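Local coordinates for protein DNA-3-methyladenine glycosidase (PDB 2H56) that belongs to the HhH-GPD superfamily of base excision DNA repair proteins, a mainly helical fold built around a helix-hairpin-helix motif, at residues E109-H117 and L140-Q148; Q29-I37 and A176-E184. All blocks are in the same frame, centred on the assembly; numbering follows the deposited sequence.

Contact 1 (E109-H117 and L140-Q148)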
ATOM      1  N   GLU A 109     -13.531  11.917  12.202  1.00 67.62           N
ATOM      2  CA  GLU A 109     -14.623  11.720  11.275  1.00 68.05           C
ATOM      3  C   GLU A 109     -14.330  10.521  10.336  1.00 68.50           C
ATOM      4  O   GLU A 109     -15.208   9.679  10.099  1.00 68.84           O
ATOM      5  CB  GLU A 109     -14.889  12.998  10.486  1.00 65.62           C
ATOM      6  CG  GLU A 109     -15.964  12.859   9.360  1.00 80.30           C
ATOM      7  CD  GLU A 109     -16.310  14.188   8.592  1.00 78.09           C
ATOM      8  OE1 GLU A 109     -15.695  15.250   8.885  1.00 86.53           O
ATOM      9  OE2 GLU A 109     -17.207  14.151   7.700  1.00 88.90           O
ATOM     10  N   TYR A 110     -13.107  10.413   9.820  1.00 66.59           N
ATOM     11  CA  TYR A 110     -12.806   9.299   8.945  1.00 66.38           C
ATOM     12  C   TYR A 110     -12.916   7.964   9.673  1.00 65.83           C
ATOM     13  O   TYR A 110     -13.477   7.018   9.152  1.00 67.03           O
ATOM     14  CB  TYR A 110     -11.410   9.415   8.316  1.00 67.32           C
ATOM     15  CG  TYR A 110     -11.108  10.730   7.631  1.00 66.28           C
ATOM     16  CD1 TYR A 110     -12.119  11.508   7.052  1.00 62.62           C
ATOM     17  CD2 TYR A 110      -9.789  11.195   7.560  1.00 63.25           C
ATOM     18  CE1 TYR A 110     -11.816  12.715   6.419  1.00 63.62           C
ATOM     19  CE2 TYR A 110      -9.477  12.404   6.928  1.00 62.92           C
ATOM     20  CZ  TYR A 110     -10.484  13.157   6.373  1.00 66.97           C
ATOM     21  OH  TYR A 110     -10.137  14.339   5.783  1.00 66.44           O
ATOM     22  N   ILE A 111     -12.377   7.888  10.874  1.00 65.83           N
ATOM     23  CA  ILE A 111     -12.425   6.648  11.652  1.00 67.19           C
ATOM     24  C   ILE A 111     -13.884   6.240  11.947  1.00 66.92           C
ATOM     25  O   ILE A 111     -14.290   5.080  11.760  1.00 65.49           O
ATOM     26  CB  ILE A 111     -11.612   6.783  12.976  1.00 67.46           C
ATOM     27  CG1 ILE A 111     -10.114   6.827  12.638  1.00 63.07           C
ATOM     28  CG2 ILE A 111     -11.914   5.610  13.950  1.00 62.80           C
ATOM     29  CD1 ILE A 111      -9.236   7.544  13.660  1.00 56.26           C
ATOM     30  N   ARG A 112     -14.676   7.202  12.379  1.00 64.68           N
ATOM     31  CA  ARG A 112     -16.098   6.946  12.569  1.00 63.73           C
ATOM     32  C   ARG A 112     -16.751   6.428  11.297  1.00 64.02           C
ATOM     33  O   ARG A 112     -17.580   5.512  11.362  1.00 66.51           O
ATOM     34  CB  ARG A 112     -16.847   8.208  12.996  1.00 61.87           C
ATOM     35  CG  ARG A 112     -16.525   8.718  14.340  1.00 54.91           C
ATOM     36  CD  ARG A 112     -16.609   7.676  15.434  1.00 62.48           C
ATOM     37  NE  ARG A 112     -16.254   8.294  16.703  1.00 68.61           N
ATOM     38  CZ  ARG A 112     -16.072   7.648  17.849  1.00 74.52           C
ATOM     39  NH1 ARG A 112     -16.213   6.318  17.913  1.00 71.79           N
ATOM     40  NH2 ARG A 112     -15.741   8.348  18.943  1.00 71.72           N
ATOM     41  N   HIS A 113     -16.386   6.995  10.157  1.00 59.57           N
ATOM     42  CA  HIS A 113     -17.003   6.580   8.927  1.00 61.84           C
ATOM     43  C   HIS A 113     -16.572   5.145   8.605  1.00 61.58           C
ATOM     44  O   HIS A 113     -17.370   4.370   8.083  1.00 60.95           O
ATOM     45  CB  HIS A 113     -16.679   7.563   7.799  1.00 64.74           C
ATOM     46  CG  HIS A 113     -17.704   7.606   6.714  1.00 70.64           C
ATOM     47  ND1 HIS A 113     -17.383   7.438   5.379  1.00 79.47           N
ATOM     48  CD2 HIS A 113     -19.043   7.803   6.757  1.00 74.71           C
ATOM     49  CE1 HIS A 113     -18.481   7.530   4.645  1.00 75.81           C
ATOM     50  NE2 HIS A 113     -19.505   7.734   5.460  1.00 82.09           N
ATOM     51  N   VAL A 114     -15.340   4.766   8.944  1.00 60.70           N
ATOM     52  CA  VAL A 114     -14.899   3.383   8.743  1.00 62.02           C
ATOM     53  C   VAL A 114     -15.743   2.446   9.607  1.00 64.52           C
ATOM     54  O   VAL A 114     -16.216   1.397   9.152  1.00 66.36           O
ATOM     55  CB  VAL A 114     -13.426   3.205   9.111  1.00 64.95           C
ATOM     56  CG1 VAL A 114     -13.041   1.707   9.211  1.00 62.46           C
ATOM     57  CG2 VAL A 114     -12.543   3.958   8.120  1.00 60.51           C
ATOM     58  N   CYS A 115     -15.957   2.833  10.855  1.00 64.15           N
ATOM     59  CA  CYS A 115     -16.793   2.036  11.745  1.00 64.23           C
ATOM     60  C   CYS A 115     -18.164   1.836  11.218  1.00 63.68           C
ATOM     61  O   CYS A 115     -18.637   0.722  11.169  1.00 66.06           O
ATOM     62  CB  CYS A 115     -16.925   2.711  13.080  1.00 62.67           C
ATOM     63  SG  CYS A 115     -15.376   2.683  13.975  1.00 72.86           S
ATOM     64  N   GLU A 116     -18.804   2.931  10.840  1.00 64.65           N
ATOM     65  CA  GLU A 116     -20.130   2.882  10.246  1.00 67.44           C
ATOM     66  C   GLU A 116     -20.168   1.872   9.086  1.00 66.12           C
ATOM     67  O   GLU A 116     -21.073   1.040   9.014  1.00 66.26           O
ATOM     68  CB  GLU A 116     -20.564   4.290   9.788  1.00 65.97           C
ATOM     69  CG  GLU A 116     -21.940   4.360   9.095  1.00 76.31           C
ATOM     70  CD  GLU A 116     -22.237   5.717   8.403  1.00 74.79           C
ATOM     71  OE1 GLU A 116     -22.000   6.789   9.011  1.00 81.10           O
ATOM     72  OE2 GLU A 116     -22.726   5.688   7.245  1.00 89.52           O
ATOM     73  N   HIS A 117     -19.185   1.941   8.197  1.00 63.02           N
ATOM     74  CA  HIS A 117     -19.188   1.096   7.022  1.00 64.49           C
ATOM     75  C   HIS A 117     -18.918  -0.391   7.350  1.00 63.90           C
ATOM     76  O   HIS A 117     -19.450  -1.269   6.690  1.00 61.21           O
ATOM     77  CB  HIS A 117     -18.136   1.580   6.011  1.00 65.25           C
ATOM     78  CG  HIS A 117     -18.616   2.626   5.058  1.00 62.06           C
ATOM     79  ND1 HIS A 117     -18.670   2.416   3.703  1.00 62.86           N
ATOM     80  CD2 HIS A 117     -19.010   3.907   5.254  1.00 66.23           C
ATOM     81  CE1 HIS A 117     -19.086   3.519   3.107  1.00 72.80           C
ATOM     82  NE2 HIS A 117     -19.303   4.438   4.027  1.00 61.02           N
ATOM     83  N   LEU A 140     -13.955   0.740  -0.793  1.00 70.23           N
ATOM     84  CA  LEU A 140     -13.073   1.476   0.112  1.00 68.23           C
ATOM     85  C   LEU A 140     -13.118   3.042  -0.014  1.00 68.54           C
ATOM     86  O   LEU A 140     -13.104   3.750   1.001  1.00 69.24           O
ATOM     87  CB  LEU A 140     -11.638   0.990  -0.080  1.00 68.32           C
ATOM     88  CG  LEU A 140     -11.302  -0.460   0.303  1.00 72.44           C
ATOM     89  CD1 LEU A 140      -9.869  -0.863  -0.194  1.00 64.94           C
ATOM     90  CD2 LEU A 140     -11.428  -0.657   1.800  1.00 60.77           C
ATOM     91  N   THR A 141     -13.144   3.590  -1.228  1.00 66.23           N
ATOM     92  CA  THR A 141     -13.052   5.051  -1.402  1.00 64.84           C
ATOM     93  C   THR A 141     -14.353   5.791  -1.081  1.00 66.22           C
ATOM     94  O   THR A 141     -14.357   7.017  -0.838  1.00 67.17           O
ATOM     95  CB  THR A 141     -12.583   5.414  -2.798  1.00 65.06           C
ATOM     96  OG1 THR A 141     -13.365   4.699  -3.753  1.00 62.57           O
ATOM     97  CG2 THR A 141     -11.118   5.042  -2.986  1.00 67.44           C
ATOM     98  N   ALA A 142     -15.447   5.031  -1.045  1.00 67.91           N
ATOM     99  CA  ALA A 142     -16.729   5.466  -0.442  1.00 66.90           C
ATOM    100  C   ALA A 142     -16.592   6.011   0.992  1.00 67.22           C
ATOM    101  O   ALA A 142     -17.442   6.791   1.431  1.00 68.31           O
ATOM    102  CB  ALA A 142     -17.756   4.302  -0.452  1.00 64.15           C
ATOM    103  N   ILE A 143     -15.546   5.594   1.711  1.00 66.45           N
ATOM    104  CA  ILE A 143     -15.305   6.051   3.057  1.00 68.31           C
ATOM    105  C   ILE A 143     -14.578   7.389   3.016  1.00 70.83           C
ATOM    106  O   ILE A 143     -13.554   7.514   2.358  1.00 75.47           O
ATOM    107  CB  ILE A 143     -14.463   5.034   3.836  1.00 70.23           C
ATOM    108  CG1 ILE A 143     -15.155   3.672   3.869  1.00 66.19           C
ATOM    109  CG2 ILE A 143     -14.182   5.504   5.282  1.00 68.61           C
ATOM    110  CD1 ILE A 143     -14.158   2.547   4.038  1.00 64.34           C
ATOM    111  N   LYS A 144     -15.130   8.400   3.687  1.00 71.31           N
ATOM    112  CA  LYS A 144     -14.454   9.682   3.862  1.00 72.01           C
ATOM    113  C   LYS A 144     -13.053   9.461   4.379  1.00 73.72           C
ATOM    114  O   LYS A 144     -12.825   8.605   5.230  1.00 77.97           O
ATOM    115  CB  LYS A 144     -15.189  10.558   4.866  1.00 72.56           C
ATOM    116  CG  LYS A 144     -16.372  11.407   4.316  1.00 76.26           C
ATOM    117  CD  LYS A 144     -17.123  12.110   5.486  1.00 77.07           C
ATOM    118  CE  LYS A 144     -18.100  11.144   6.194  1.00 89.84           C
ATOM    119  NZ  LYS A 144     -18.230  11.294   7.690  1.00 96.77           N
ATOM    120  N   GLY A 145     -12.106  10.228   3.856  1.00 74.35           N
ATOM    121  CA  GLY A 145     -10.714  10.102   4.230  1.00 71.95           C
ATOM    122  C   GLY A 145      -9.936   9.104   3.408  1.00 72.75           C
ATOM    123  O   GLY A 145      -8.727   9.249   3.303  1.00 75.98           O
ATOM    124  N   ILE A 146     -10.603   8.079   2.852  1.00 71.74           N
ATOM    125  CA  ILE A 146      -9.938   7.080   1.996  1.00 68.78           C
ATOM    126  C   ILE A 146     -10.003   7.454   0.528  1.00 66.42           C
ATOM    127  O   ILE A 146     -11.051   7.398  -0.084  1.00 66.25           O
ATOM    128  CB  ILE A 146     -10.571   5.690   2.110  1.00 69.72           C
ATOM    129  CG1 ILE A 146     -10.770   5.294   3.566  1.00 71.81           C
ATOM    130  CG2 ILE A 146      -9.688   4.662   1.374  1.00 64.13           C
ATOM    131  CD1 ILE A 146      -9.535   5.105   4.288  1.00 70.83           C
ATOM    132  N   GLY A 147      -8.865   7.829  -0.038  1.00 68.57           N
ATOM    133  CA  GLY A 147      -8.746   8.086  -1.469  1.00 65.89           C
ATOM    134  C   GLY A 147      -8.240   6.867  -2.225  1.00 69.69           C
ATOM    135  O   GLY A 147      -7.861   5.821  -1.639  1.00 72.37           O
ATOM    136  N   GLN A 148      -8.249   7.000  -3.545  1.00 68.76           N
ATOM    137  CA  GLN A 148      -7.720   6.000  -4.460  1.00 69.16           C
ATOM    138  C   GLN A 148      -6.382   5.424  -3.974  1.00 66.90           C
ATOM    139  O   GLN A 148      -6.261   4.230  -3.765  1.00 66.45           O
ATOM    140  CB  GLN A 148      -7.587   6.631  -5.854  1.00 69.57           C
ATOM    141  CG  GLN A 148      -6.976   5.748  -6.940  1.00 77.81           C
ATOM    142  CD  GLN A 148      -7.997   4.943  -7.692  1.00 82.74           C
ATOM    143  OE1 GLN A 148      -9.181   5.258  -7.678  1.00 92.75           O
ATOM    144  NE2 GLN A 148      -7.540   3.907  -8.378  1.00 78.40           N
TER

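Contact 2 (Q29-I37 and A176-E184)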
ATOM      1  N   GLN A  29       7.542 -10.691 -20.313  1.00 66.98           N
ATOM      2  CA  GLN A  29       7.499  -9.819 -21.458  1.00 69.10           C
ATOM      3  C   GLN A  29       8.125  -8.483 -21.131  1.00 70.27           C
ATOM      4  O   GLN A  29       7.726  -7.476 -21.706  1.00 73.50           O
ATOM      5  CB  GLN A  29       6.059  -9.622 -21.909  1.00 69.31           C
ATOM      6  CG  GLN A  29       5.241 -10.906 -21.975  1.00 66.28           C
ATOM      7  CD  GLN A  29       3.868 -10.640 -22.528  1.00 64.55           C
ATOM      8  OE1 GLN A  29       3.552 -11.003 -23.651  1.00 75.93           O
ATOM      9  NE2 GLN A  29       3.063  -9.957 -21.765  1.00 74.23           N
ATOM     10  N   ASP A  30       9.150  -8.506 -20.270  1.00 69.79           N
ATOM     11  CA  ASP A  30       9.882  -7.309 -19.821  1.00 67.00           C
ATOM     12  C   ASP A  30      11.325  -7.666 -19.384  1.00 64.62           C
ATOM     13  O   ASP A  30      11.569  -7.979 -18.228  1.00 65.65           O
ATOM     14  CB  ASP A  30       9.126  -6.726 -18.625  1.00 68.59           C
ATOM     15  CG  ASP A  30       9.583  -5.327 -18.244  1.00 68.84           C
ATOM     16  OD1 ASP A  30      10.726  -4.947 -18.614  1.00 65.49           O
ATOM     17  OD2 ASP A  30       8.764  -4.613 -17.579  1.00 65.88           O
ATOM     18  N   SER A  31      12.283  -7.603 -20.290  1.00 62.81           N
ATOM     19  CA  SER A  31      13.659  -7.958 -19.950  1.00 63.52           C
ATOM     20  C   SER A  31      14.411  -6.955 -19.098  1.00 62.45           C
ATOM     21  O   SER A  31      15.402  -7.301 -18.477  1.00 61.00           O
ATOM     22  CB  SER A  31      14.463  -8.203 -21.211  1.00 63.21           C
ATOM     23  OG  SER A  31      14.127  -9.467 -21.701  1.00 69.22           O
ATOM     24  N   ARG A  32      13.987  -5.705 -19.127  1.00 64.00           N
ATOM     25  CA  ARG A  32      14.590  -4.685 -18.291  1.00 65.97           C
ATOM     26  C   ARG A  32      14.281  -5.017 -16.858  1.00 64.32           C
ATOM     27  O   ARG A  32      15.154  -4.937 -15.995  1.00 61.83           O
ATOM     28  CB  ARG A  32      14.030  -3.291 -18.608  1.00 66.15           C
ATOM     29  CG  ARG A  32      14.420  -2.777 -19.954  1.00 67.88           C
ATOM     30  CD  ARG A  32      13.903  -1.366 -20.240  1.00 70.38           C
ATOM     31  NE  ARG A  32      14.760  -0.389 -19.580  1.00 80.60           N
ATOM     32  CZ  ARG A  32      15.628   0.406 -20.188  1.00 80.30           C
ATOM     33  NH1 ARG A  32      15.781   0.384 -21.501  1.00 83.20           N
ATOM     34  NH2 ARG A  32      16.346   1.245 -19.462  1.00 83.10           N
ATOM     35  N   LEU A  33      13.026  -5.376 -16.611  1.00 65.15           N
ATOM     36  CA  LEU A  33      12.601  -5.773 -15.269  1.00 67.44           C
ATOM     37  C   LEU A  33      13.335  -7.038 -14.843  1.00 68.18           C
ATOM     38  O   LEU A  33      13.769  -7.156 -13.696  1.00 70.05           O
ATOM     39  CB  LEU A  33      11.078  -5.942 -15.196  1.00 67.56           C
ATOM     40  CG  LEU A  33      10.473  -6.185 -13.809  1.00 70.01           C
ATOM     41  CD1 LEU A  33      10.845  -5.038 -12.892  1.00 52.97           C
ATOM     42  CD2 LEU A  33       8.934  -6.429 -13.881  1.00 67.87           C
ATOM     43  N   PHE A  34      13.530  -7.956 -15.783  1.00 67.93           N
ATOM     44  CA  PHE A  34      14.280  -9.159 -15.495  1.00 68.61           C
ATOM     45  C   PHE A  34      15.725  -8.867 -15.075  1.00 70.78           C
ATOM     46  O   PHE A  34      16.216  -9.452 -14.101  1.00 74.26           O
ATOM     47  CB  PHE A  34      14.292 -10.077 -16.716  1.00 68.48           C
ATOM     48  CG  PHE A  34      15.130 -11.319 -16.526  1.00 68.64           C
ATOM     49  CD1 PHE A  34      14.594 -12.451 -15.957  1.00 67.37           C
ATOM     50  CD2 PHE A  34      16.463 -11.325 -16.863  1.00 64.95           C
ATOM     51  CE1 PHE A  34      15.369 -13.576 -15.773  1.00 65.72           C
ATOM     52  CE2 PHE A  34      17.235 -12.443 -16.666  1.00 66.39           C
ATOM     53  CZ  PHE A  34      16.682 -13.568 -16.125  1.00 65.68           C
ATOM     54  N   GLN A  35      16.418  -8.034 -15.860  1.00 69.05           N
ATOM     55  CA  GLN A  35      17.795  -7.615 -15.559  1.00 67.29           C
ATOM     56  C   GLN A  35      17.881  -6.998 -14.144  1.00 66.26           C
ATOM     57  O   GLN A  35      18.821  -7.255 -13.392  1.00 63.24           O
ATOM     58  CB  GLN A  35      18.315  -6.631 -16.624  1.00 65.71           C
ATOM     59  CG  GLN A  35      18.707  -7.295 -17.940  1.00 66.22           C
ATOM     60  CD  GLN A  35      19.232  -6.327 -18.998  1.00 68.51           C
ATOM     61  OE1 GLN A  35      20.439  -6.239 -19.216  1.00 73.70           O
ATOM     62  NE2 GLN A  35      18.330  -5.607 -19.668  1.00 66.98           N
ATOM     63  N   PHE A  36      16.871  -6.218 -13.782  1.00 66.52           N
ATOM     64  CA  PHE A  36      16.855  -5.563 -12.484  1.00 68.63           C
ATOM     65  C   PHE A  36      16.636  -6.544 -11.343  1.00 67.53           C
ATOM     66  O   PHE A  36      17.344  -6.483 -10.330  1.00 65.82           O
ATOM     67  CB  PHE A  36      15.759  -4.508 -12.415  1.00 69.56           C
ATOM     68  CG  PHE A  36      15.669  -3.838 -11.081  1.00 69.57           C
ATOM     69  CD1 PHE A  36      16.759  -3.160 -10.571  1.00 69.51           C
ATOM     70  CD2 PHE A  36      14.520  -3.910 -10.322  1.00 72.42           C
ATOM     71  CE1 PHE A  36      16.699  -2.554  -9.330  1.00 65.19           C
ATOM     72  CE2 PHE A  36      14.456  -3.301  -9.069  1.00 69.23           C
ATOM     73  CZ  PHE A  36      15.547  -2.621  -8.586  1.00 67.58           C
ATOM     74  N   ILE A  37      15.656  -7.431 -11.521  1.00 65.72           N
ATOM     75  CA  ILE A  37      15.282  -8.392 -10.489  1.00 65.28           C
ATOM     76  C   ILE A  37      16.419  -9.351 -10.211  1.00 65.56           C
ATOM     77  O   ILE A  37      16.664  -9.694  -9.050  1.00 67.11           O
ATOM     78  CB  ILE A  37      13.980  -9.164 -10.833  1.00 66.14           C
ATOM     79  CG1 ILE A  37      12.774  -8.235 -10.773  1.00 67.46           C
ATOM     80  CG2 ILE A  37      13.726 -10.286  -9.854  1.00 59.22           C
ATOM     81  CD1 ILE A  37      11.542  -8.824 -11.397  1.00 69.28           C
ATOM     82  N   ALA A 176       9.798   3.898 -11.959  1.00 66.68           N
ATOM     83  CA  ALA A 176       9.492   3.723 -13.360  1.00 66.76           C
ATOM     84  C   ALA A 176      10.442   4.539 -14.242  1.00 65.96           C
ATOM     85  O   ALA A 176      11.000   4.024 -15.184  1.00 65.84           O
ATOM     86  CB  ALA A 176       8.047   4.100 -13.628  1.00 67.14           C
ATOM     87  N   LYS A 177      10.614   5.812 -13.929  1.00 65.96           N
ATOM     88  CA  LYS A 177      11.573   6.665 -14.640  1.00 66.09           C
ATOM     89  C   LYS A 177      12.969   6.057 -14.620  1.00 66.32           C
ATOM     90  O   LYS A 177      13.685   6.098 -15.607  1.00 66.01           O
ATOM     91  CB  LYS A 177      11.618   8.071 -14.013  1.00 64.66           C
ATOM     92  CG  LYS A 177      10.417   8.920 -14.384  1.00 67.44           C
ATOM     93  CD  LYS A 177      10.130  10.041 -13.384  1.00 67.09           C
ATOM     94  CE  LYS A 177      11.164  11.132 -13.407  1.00 67.92           C
ATOM     95  NZ  LYS A 177      10.747  12.203 -12.469  1.00 69.78           N
ATOM     96  N   TRP A 178      13.345   5.482 -13.488  1.00 67.49           N
ATOM     97  CA  TRP A 178      14.689   4.947 -13.298  1.00 67.95           C
ATOM     98  C   TRP A 178      14.864   3.720 -14.169  1.00 67.05           C
ATOM     99  O   TRP A 178      15.834   3.592 -14.895  1.00 67.65           O
ATOM    100  CB  TRP A 178      14.878   4.592 -11.820  1.00 67.43           C
ATOM    101  CG  TRP A 178      16.234   4.196 -11.424  1.00 64.73           C
ATOM    102  CD1 TRP A 178      17.226   5.012 -10.953  1.00 68.73           C
ATOM    103  CD2 TRP A 178      16.759   2.878 -11.415  1.00 63.94           C
ATOM    104  NE1 TRP A 178      18.343   4.274 -10.666  1.00 71.04           N
ATOM    105  CE2 TRP A 178      18.079   2.957 -10.941  1.00 72.23           C
ATOM    106  CE3 TRP A 178      16.251   1.635 -11.776  1.00 67.27           C
ATOM    107  CZ2 TRP A 178      18.886   1.839 -10.811  1.00 66.57           C
ATOM    108  CZ3 TRP A 178      17.058   0.539 -11.660  1.00 66.05           C
ATOM    109  CH2 TRP A 178      18.358   0.644 -11.179  1.00 65.85           C
ATOM    110  N   LEU A 179      13.876   2.846 -14.118  1.00 68.77           N
ATOM    111  CA  LEU A 179      13.932   1.559 -14.792  1.00 71.34           C
ATOM    112  C   LEU A 179      13.575   1.592 -16.305  1.00 69.72           C
ATOM    113  O   LEU A 179      13.989   0.723 -17.044  1.00 69.34           O
ATOM    114  CB  LEU A 179      12.994   0.610 -14.034  1.00 74.23           C
ATOM    115  CG  LEU A 179      13.064  -0.898 -14.282  1.00 78.78           C
ATOM    116  CD1 LEU A 179      14.399  -1.462 -13.825  1.00 78.93           C
ATOM    117  CD2 LEU A 179      11.921  -1.526 -13.532  1.00 78.03           C
ATOM    118  N   TYR A 180      12.816   2.585 -16.757  1.00 68.61           N
ATOM    119  CA  TYR A 180      12.332   2.635 -18.144  1.00 67.89           C
ATOM    120  C   TYR A 180      12.606   3.967 -18.860  1.00 66.85           C
ATOM    121  O   TYR A 180      12.507   4.044 -20.075  1.00 65.83           O
ATOM    122  CB  TYR A 180      10.823   2.346 -18.185  1.00 66.76           C
ATOM    123  CG  TYR A 180      10.441   0.978 -17.661  1.00 66.44           C
ATOM    124  CD1 TYR A 180      10.625  -0.177 -18.423  1.00 63.25           C
ATOM    125  CD2 TYR A 180       9.876   0.841 -16.397  1.00 69.04           C
ATOM    126  CE1 TYR A 180      10.258  -1.446 -17.912  1.00 65.19           C
ATOM    127  CE2 TYR A 180       9.508  -0.401 -15.893  1.00 69.00           C
ATOM    128  CZ  TYR A 180       9.705  -1.539 -16.641  1.00 66.69           C
ATOM    129  OH  TYR A 180       9.338  -2.741 -16.070  1.00 69.92           O
ATOM    130  N   GLY A 181      12.878   5.027 -18.113  1.00 66.60           N
ATOM    131  CA  GLY A 181      13.439   6.235 -18.695  1.00 69.40           C
ATOM    132  C   GLY A 181      14.928   6.070 -18.512  1.00 71.23           C
ATOM    133  O   GLY A 181      15.430   4.954 -18.344  1.00 74.87           O
ATOM    134  N   ASN A 182      15.666   7.148 -18.521  1.00 70.01           N
ATOM    135  CA  ASN A 182      17.018   6.997 -18.081  1.00 71.86           C
ATOM    136  C   ASN A 182      17.140   7.872 -16.863  1.00 73.05           C
ATOM    137  O   ASN A 182      18.036   8.704 -16.754  1.00 73.12           O
ATOM    138  CB  ASN A 182      17.997   7.358 -19.195  1.00 72.53           C
ATOM    139  CG  ASN A 182      19.380   6.812 -18.946  1.00 73.09           C
ATOM    140  OD1 ASN A 182      19.559   5.842 -18.206  1.00 75.32           O
ATOM    141  ND2 ASN A 182      20.366   7.427 -19.562  1.00 65.55           N
ATOM    142  N   GLY A 183      16.210   7.663 -15.939  1.00 74.09           N
ATOM    143  CA  GLY A 183      16.002   8.577 -14.827  1.00 74.51           C
ATOM    144  C   GLY A 183      15.266   9.836 -15.248  1.00 74.68           C
ATOM    145  O   GLY A 183      15.269  10.819 -14.524  1.00 75.91           O
ATOM    146  N   GLU A 184      14.632   9.806 -16.418  1.00 75.52           N
ATOM    147  CA  GLU A 184      13.886  10.952 -16.946  1.00 75.68           C
ATOM    148  C   GLU A 184      12.572  10.455 -17.531  1.00 75.19           C
ATOM    149  O   GLU A 184      12.277   9.272 -17.436  1.00 74.95           O
ATOM    150  CB  GLU A 184      14.724  11.673 -17.997  1.00 75.30           C
ATOM    151  CG  GLU A 184      15.670  12.701 -17.395  1.00 81.14           C
ATOM    152  CD  GLU A 184      16.660  13.259 -18.405  1.00 86.25           C
ATOM    153  OE1 GLU A 184      17.415  12.454 -18.994  1.00 90.35           O
ATOM    154  OE2 GLU A 184      16.689  14.494 -18.606  1.00 80.45           O
TER

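Contact 1 (E109-H117 and L140-Q148)
Y110 and G145 bring their CA atoms to 5.2 Å where the type II turn I143-I146 lies against the side of helix 105-119. The turn puts G145 at a positive phi (88°), a conformation suited to glycine, and with no side chain in the way its CA sits 3.3 Å from the centroid of the Y110 ring, almost straight above it: a CH-pi contact over the face. H113, one helical turn on, has CG anti to the backbone N (chi1 -153°), which brings ND1 to the turn; it accepts the K144 N-H at 3.0 Å, with the donor 28° out of the ring plane. A histidine suits the place because its ND1 can accept a backbone N-H; a neutral ring would then probably carry its proton on NE2. The turn is the hairpin of the helix-hairpin-helix motif, joining helix 133-141 to helix 148-157, and it is this turn that rests on helix 105-119. K144 bends back over the H113 ring, its CE 3.6 Å from the centroid, while H117 CD2 covers the opposite face. Beyond it, NZ makes a salt bridge with E109, whose OE2 offers its anti lone pair; the extended E109 chain carries the carboxylate there. I143 fills the buried side: its CG1 lies over the H117 ring, 3.8 Å from the centroid, and its CG2 meets V114 CG2 at 3.6 Å. V114 also reaches F52 and I59 of helix 51-61.

Contact 2 (Q29-I37 and A176-E184)
F36 and W178 form the aromatic part of this contact, an offset edge-to-face pair with centroids 5.5 Å apart and planes at 66°; the six-membered ring of W178 turns its edge to the F36 face, while its NE1 bonds to Y220 O. The aliphatic part centres on L179, whose two methyls part between neighbouring turns of the other helix: CD1 lies 3.6 Å from F36 CB, and CD2 lies 3.7 Å from L33 CD1. A branched leucine suits a site flanked by two such partners. The segments 31-37 and 176-180 cross nearly at right angles (101°), their axes 10.7 Å apart at closest approach, joining two helices of the mainly helical HhH-GPD fold, one near the N terminus and one within the family region. The polar part lies where the start of one meets the C-terminal end of the other. D30 is the N-cap: its OD1 accepts from L33 N, while OD2 accepts from Y180 OH, modelled at 2.5 Å, a length doubtful at this resolution, and also from W198 NE1. One carboxylate thus serves both the cap and the tyrosine, which stacks on H194. R32 bends at chi3 (80°), bringing NE to L179 O at 2.9 Å, in the carbonyl plane; its NH2 goes on to a salt bridge with E224.

From the N terminus, the chain first passes through 29-37, early in the fold, whose partner, 176-184, comes much later in the chain. Contact 2 therefore closes a long loop of 138 intervening residues, mostly helical. Contact 1 forms within that loop: only 22 residues separate 109-117 from 140-148, which returns to it, so the two closures nest and do not cross. The centres of contact 1 and contact 2 are about 36 Å apart, on opposite sides of the chain's centre, and the contacts do not touch. Contact 1 ties helix 105-119 to the turn that links helices 133-141 and 148-157, whereas contact 2 joins helix 31-40, near the N terminus, to helix 170-180, beside the late helices 202-219 and 223-226.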